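Local coordinates for protein Tox3 (Phaeosphaeria nodorum, PDB 6WES) that acts as a necrotrophic effector of a fungal pathogen, a secreted beta-barrel toxin probably recognised through the host susceptibility factor Snn3, at residues G10-G22 / L144-E158. Residues are numbered along the deposited sequence; the frame is centred on the assembly and turned at random.
Sequences GTRSVHDCRERTG and LECSTRTYGAIPRGE
R149 of strand 147-153 reaches across to D16 of the antiparallel strand 10-16 and grips its carboxylate. Its CB lies 3.5 Å from V14 O; CG passes D16 OD2 at 3.7 Å, with CD alongside. With CG anti to the backbone N (chi1 -156°) and a bend at chi3, the guanidinium turns side-on to the carboxylate. NE donates to D16 OD2 at 3.0 Å, nearly straight at 172°, and NH2 to D16 OD1 at 2.8 Å; both oxygens use syn lone pairs, and the two planes are only 29° apart. V14 CG1 sits over the guanidinium face. D16 OD1 also accepts from G22 N at 2.8 Å, tying the end of the loop after strand 10-16 to the same carboxylate.

A classic beta bulge accompanies this: R149 and T150 both face V14, whose O takes R149 N at 2.7 Å and T150 N only weakly. The C17–C146 disulfide (SG–SG 2.1 Å) cross-links the segments just past the last strand pair, D16 with S147. At the other end, R12 NH1 and NH2 both donate to E158 OE1 in a salt bridge, while R12 NE makes another with D26. Covalent, ionic and backbone bonds thus join the barrel's first and last strands, and the guanidinium and G22 N-H together probably favour an ionised D16.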
loop_
_atom_site.group_PDB
_atom_site.type_symbol
_atom_site.label_atom_id
_atom_site.label_comp_id
_atom_site.label_asym_id
_atom_site.label_seq_id
_atom_site.Cartn_x
_atom_site.Cartn_y
_atom_site.Cartn_z
ATOM N N GLY A 10 3.982 -4.428 -5.667
ATOM C CA GLY A 10 4.044 -3.040 -6.068
ATOM C C GLY A 10 2.864 -2.693 -6.950
ATOM O O GLY A 10 2.462 -3.493 -7.810
ATOM N N THR A 11 2.303 -1.505 -6.770
ATOM C CA THR A 11 1.213 -1.013 -7.604
ATOM C C THR A 11 1.519 0.409 -8.044
ATOM O O THR A 11 1.869 1.271 -7.217
ATOM C CB THR A 11 -0.112 -1.095 -6.849
ATOM O OG1 THR A 11 -0.313 -2.462 -6.451
ATOM C CG2 THR A 11 -1.279 -0.612 -7.707
ATOM N N ARG A 12 1.369 0.653 -9.337
ATOM C CA ARG A 12 1.459 1.981 -9.919
ATOM C C ARG A 12 0.040 2.479 -10.155
ATOM O O ARG A 12 -0.840 1.705 -10.559
ATOM C CB ARG A 12 2.204 1.894 -11.266
ATOM C CG ARG A 12 2.195 3.162 -12.122
ATOM C CD ARG A 12 3.177 3.058 -13.284
ATOM N NE ARG A 12 4.544 2.879 -12.792
ATOM C CZ ARG A 12 5.599 2.623 -13.571
ATOM N NH1 ARG A 12 5.432 2.509 -14.885
ATOM N NH2 ARG A 12 6.808 2.499 -13.042
ATOM N N SER A 13 -0.179 3.775 -9.982
ATOM C CA SER A 13 -1.501 4.323 -10.244
ATOM C C SER A 13 -1.379 5.751 -10.751
ATOM O O SER A 13 -0.357 6.414 -10.553
ATOM C CB SER A 13 -2.379 4.301 -8.990
ATOM O OG SER A 13 -1.816 5.070 -7.936
ATOM N N VAL A 14 -2.439 6.223 -11.399
ATOM C CA VAL A 14 -2.522 7.590 -11.912
ATOM C C VAL A 14 -3.852 8.169 -11.446
ATOM O O VAL A 14 -4.893 7.496 -11.543
ATOM C CB VAL A 14 -2.462 7.614 -13.457
ATOM C CG1 VAL A 14 -2.566 9.047 -13.995
ATOM C CG2 VAL A 14 -1.182 6.938 -13.937
ATOM N N HIS A 15 -3.822 9.401 -10.936
ATOM C CA HIS A 15 -5.007 10.059 -10.399
ATOM C C HIS A 15 -5.168 11.455 -10.977
ATOM O O HIS A 15 -4.187 12.148 -11.277
ATOM C CB HIS A 15 -4.923 10.152 -8.865
ATOM C CG HIS A 15 -5.075 8.823 -8.194
ATOM N ND1 HIS A 15 -4.017 7.965 -7.990
ATOM C CD2 HIS A 15 -6.177 8.174 -7.756
ATOM C CE1 HIS A 15 -4.458 6.842 -7.439
ATOM N NE2 HIS A 15 -5.768 6.954 -7.273
ATOM N N ASP A 16 -6.424 11.875 -11.067
ATOM C CA ASP A 16 -6.782 13.219 -11.511
ATOM C C ASP A 16 -7.495 13.913 -10.368
ATOM O O ASP A 16 -8.463 13.382 -9.813
ATOM C CB ASP A 16 -7.655 13.129 -12.757
ATOM C CG ASP A 16 -6.928 12.478 -13.892
ATOM O OD1 ASP A 16 -5.746 12.800 -14.123
ATOM O OD2 ASP A 16 -7.537 11.617 -14.580
ATOM N N CYS A 17 -6.979 15.065 -9.981
ATOM C CA CYS A 17 -7.476 15.778 -8.816
ATOM C C CYS A 17 -7.983 17.150 -9.250
ATOM O O CYS A 17 -7.916 17.512 -10.431
ATOM C CB CYS A 17 -6.379 15.889 -7.749
ATOM S SG CYS A 17 -5.770 14.280 -7.097
ATOM N N ARG A 18 -8.486 17.927 -8.280
ATOM C CA ARG A 18 -9.125 19.192 -8.645
ATOM C C ARG A 18 -8.117 20.190 -9.195
ATOM O O ARG A 18 -8.423 20.932 -10.136
ATOM C CB ARG A 18 -9.909 19.798 -7.475
ATOM C CG ARG A 18 -10.601 21.111 -7.884
ATOM C CD ARG A 18 -11.706 21.521 -6.935
ATOM N NE ARG A 18 -12.705 20.464 -6.762
ATOM C CZ ARG A 18 -13.764 20.577 -5.963
ATOM N NH1 ARG A 18 -13.967 21.702 -5.279
ATOM N NH2 ARG A 18 -14.619 19.570 -5.849
ATOM N N GLU A 19 -6.921 20.253 -8.609
ATOM C CA GLU A 19 -5.932 21.245 -9.007
ATOM C C GLU A 19 -4.857 20.710 -9.937
ATOM O O GLU A 19 -4.197 21.508 -10.606
ATOM C CB GLU A 19 -5.252 21.869 -7.781
ATOM C CG GLU A 19 -6.197 22.669 -6.910
ATOM C CD GLU A 19 -6.767 23.866 -7.624
ATOM O OE1 GLU A 19 -6.033 24.491 -8.420
ATOM O OE2 GLU A 19 -7.962 24.158 -7.409
ATOM N N ARG A 20 -4.671 19.394 -10.006
ATOM C CA ARG A 20 -3.617 18.803 -10.817
ATOM C C ARG A 20 -4.093 17.448 -11.312
ATOM O O ARG A 20 -4.705 16.692 -10.552
ATOM C CB ARG A 20 -2.336 18.594 -10.005
ATOM C CG ARG A 20 -1.213 18.042 -10.854
ATOM C CD ARG A 20 0.082 18.029 -10.113
ATOM N NE ARG A 20 0.327 19.307 -9.444
ATOM C CZ ARG A 20 1.400 20.068 -9.645
ATOM N NH1 ARG A 20 2.350 19.673 -10.487
ATOM N NH2 ARG A 20 1.529 21.218 -8.993
ATOM N N THR A 21 -3.795 17.134 -12.572
ATOM C CA THR A 21 -4.149 15.840 -13.139
ATOM C C THR A 21 -2.897 15.064 -13.534
ATOM O O THR A 21 -1.781 15.589 -13.543
ATOM C CB THR A 21 -5.064 16.014 -14.347
ATOM O OG1 THR A 21 -4.389 16.826 -15.317
ATOM C CG2 THR A 21 -6.348 16.716 -13.918
ATOM N N GLY A 22 -3.103 13.786 -13.845
ATOM C CA GLY A 22 -2.024 12.922 -14.288
ATOM C C GLY A 22 -0.970 12.612 -13.247
ATOM O O GLY A 22 0.206 12.399 -13.599
ATOM N N LEU A 144 -10.397 16.244 -0.190
ATOM C CA LEU A 144 -11.384 15.891 -1.215
ATOM C C LEU A 144 -10.842 14.722 -2.034
ATOM O O LEU A 144 -9.688 14.757 -2.471
ATOM C CB LEU A 144 -11.619 17.072 -2.162
ATOM C CG LEU A 144 -12.313 18.336 -1.634
ATOM C CD1 LEU A 144 -12.117 19.516 -2.582
ATOM C CD2 LEU A 144 -13.789 18.076 -1.423
ATOM N N GLU A 145 -11.669 13.710 -2.279
ATOM C CA GLU A 145 -11.202 12.551 -3.028
ATOM C C GLU A 145 -11.092 12.860 -4.524
ATOM O O GLU A 145 -11.970 13.493 -5.113
ATOM C CB GLU A 145 -12.147 11.367 -2.804
ATOM C CG GLU A 145 -11.633 10.045 -3.351
ATOM C CD GLU A 145 -12.436 8.852 -2.865
ATOM O OE1 GLU A 145 -12.909 8.870 -1.708
ATOM O OE2 GLU A 145 -12.587 7.896 -3.645
ATOM N N CYS A 146 -9.993 12.398 -5.132
ATOM C CA CYS A 146 -9.676 12.502 -6.549
ATOM C C CYS A 146 -10.304 11.340 -7.317
ATOM O O CYS A 146 -10.896 10.435 -6.730
ATOM C CB CYS A 146 -8.164 12.444 -6.714
ATOM S SG CYS A 146 -7.227 13.630 -5.731
ATOM N N SER A 147 -10.182 11.343 -8.643
ATOM C CA SER A 147 -10.592 10.170 -9.403
ATOM C C SER A 147 -9.376 9.356 -9.831
ATOM O O SER A 147 -8.315 9.900 -10.147
ATOM C CB SER A 147 -11.468 10.545 -10.605
ATOM O OG SER A 147 -10.829 11.525 -11.406
ATOM N N THR A 148 -9.521 8.033 -9.785
ATOM C CA THR A 148 -8.455 7.127 -10.191
ATOM C C THR A 148 -8.544 6.946 -11.702
ATOM O O THR A 148 -9.583 6.513 -12.221
ATOM C CB THR A 148 -8.605 5.801 -9.446
ATOM O OG1 THR A 148 -8.545 6.048 -8.035
ATOM C CG2 THR A 148 -7.492 4.801 -9.833
ATOM N N ARG A 149 -7.474 7.287 -12.420
ATOM C CA ARG A 149 -7.480 7.102 -13.864
ATOM C C ARG A 149 -7.156 5.671 -14.240
ATOM O O ARG A 149 -7.801 5.107 -15.120
ATOM C CB ARG A 149 -6.511 8.053 -14.546
ATOM C CG ARG A 149 -6.998 8.239 -15.989
ATOM C CD ARG A 149 -5.991 8.844 -16.851
ATOM N NE ARG A 149 -5.744 10.217 -16.459
ATOM C CZ ARG A 149 -4.781 10.938 -16.996
ATOM N NH1 ARG A 149 -4.040 10.416 -17.967
ATOM N NH2 ARG A 149 -4.567 12.168 -16.566
ATOM N N THR A 150 -6.162 5.075 -13.585
ATOM C CA THR A 150 -5.784 3.701 -13.878
ATOM C C THR A 150 -4.882 3.221 -12.749
ATOM O O THR A 150 -4.372 4.023 -11.969
ATOM C CB THR A 150 -5.106 3.577 -15.251
ATOM O OG1 THR A 150 -4.933 2.190 -15.552
ATOM C CG2 THR A 150 -3.760 4.296 -15.304
ATOM N N TYR A 151 -4.696 1.903 -12.673
ATOM C CA TYR A 151 -3.768 1.316 -11.711
ATOM C C TYR A 151 -3.357 -0.053 -12.229
ATOM O O TYR A 151 -4.063 -0.663 -13.044
ATOM C CB TYR A 151 -4.363 1.234 -10.295
ATOM C CG TYR A 151 -5.576 0.358 -10.205
ATOM C CD1 TYR A 151 -6.823 0.836 -10.538
ATOM C CD2 TYR A 151 -5.477 -0.972 -9.786
ATOM C CE1 TYR A 151 -7.940 0.025 -10.470
ATOM C CE2 TYR A 151 -6.616 -1.789 -9.723
ATOM C CZ TYR A 151 -7.827 -1.263 -10.060
ATOM O OH TYR A 151 -8.984 -2.026 -10.010
ATOM N N GLY A 152 -2.216 -0.545 -11.758
ATOM C CA GLY A 152 -1.764 -1.851 -12.211
ATOM C C GLY A 152 -0.395 -2.172 -11.663
ATOM O O GLY A 152 0.131 -1.438 -10.825
ATOM N N ALA A 153 0.147 -3.303 -12.102
ATOM C CA ALA A 153 1.450 -3.740 -11.622
ATOM C C ALA A 153 2.549 -2.801 -12.106
ATOM O O ALA A 153 2.428 -2.140 -13.137
ATOM C CB ALA A 153 1.725 -5.149 -12.150
ATOM N N ILE A 154 3.633 -2.741 -11.347
ATOM C CA ILE A 154 4.807 -1.985 -11.781
ATOM C C ILE A 154 5.605 -2.860 -12.739
ATOM O O ILE A 154 5.906 -4.012 -12.395
ATOM C CB ILE A 154 5.652 -1.583 -10.581
ATOM C CG1 ILE A 154 4.856 -0.654 -9.656
ATOM C CG2 ILE A 154 6.942 -0.902 -11.053
ATOM C CD1 ILE A 154 5.615 -0.292 -8.361
ATOM N N PRO A 155 5.946 -2.376 -13.934
ATOM C CA PRO A 155 6.714 -3.205 -14.877
ATOM C C PRO A 155 8.018 -3.696 -14.261
ATOM O O PRO A 155 8.675 -2.988 -13.497
ATOM C CB PRO A 155 6.969 -2.261 -16.057
ATOM C CG PRO A 155 5.866 -1.251 -15.992
ATOM C CD PRO A 155 5.588 -1.064 -14.503
ATOM N N ARG A 156 8.388 -4.931 -14.595
ATOM C CA ARG A 156 9.560 -5.541 -13.984
ATOM C C ARG A 156 10.807 -4.722 -14.290
ATOM O O ARG A 156 11.008 -4.269 -15.422
ATOM C CB ARG A 156 9.732 -6.969 -14.498
ATOM C CG ARG A 156 10.881 -7.710 -13.852
ATOM C CD ARG A 156 10.606 -9.202 -13.819
ATOM N NE ARG A 156 9.890 -9.587 -12.606
ATOM C CZ ARG A 156 8.630 -10.019 -12.574
ATOM N NH1 ARG A 156 7.931 -10.135 -13.695
ATOM N NH2 ARG A 156 8.067 -10.341 -11.418
ATOM N N GLY A 157 11.633 -4.514 -13.268
ATOM C CA GLY A 157 12.815 -3.691 -13.391
ATOM C C GLY A 157 12.610 -2.223 -13.093
ATOM O O GLY A 157 13.595 -1.474 -13.070
ATOM N N GLU A 158 11.374 -1.788 -12.860
ATOM C CA GLU A 158 11.088 -0.378 -12.602
ATOM C C GLU A 158 10.836 -0.068 -11.119
ATOM O O GLU A 158 10.614 -0.972 -10.317
ATOM C CB GLU A 158 9.902 0.093 -13.450
ATOM C CG GLU A 158 10.124 -0.033 -14.955
ATOM C CD GLU A 158 9.180 0.845 -15.764
ATOM O OE1 GLU A 158 8.523 1.726 -15.171
ATOM O OE2 GLU A 158 9.096 0.650 -16.998
HETATM O O HOH W 1 3.982 -4.868 -9.437
HETATM O O HOH W 2 -11.362 14.276 -11.170
HETATM O O HOH W 3 -9.695 10.117 -13.355
#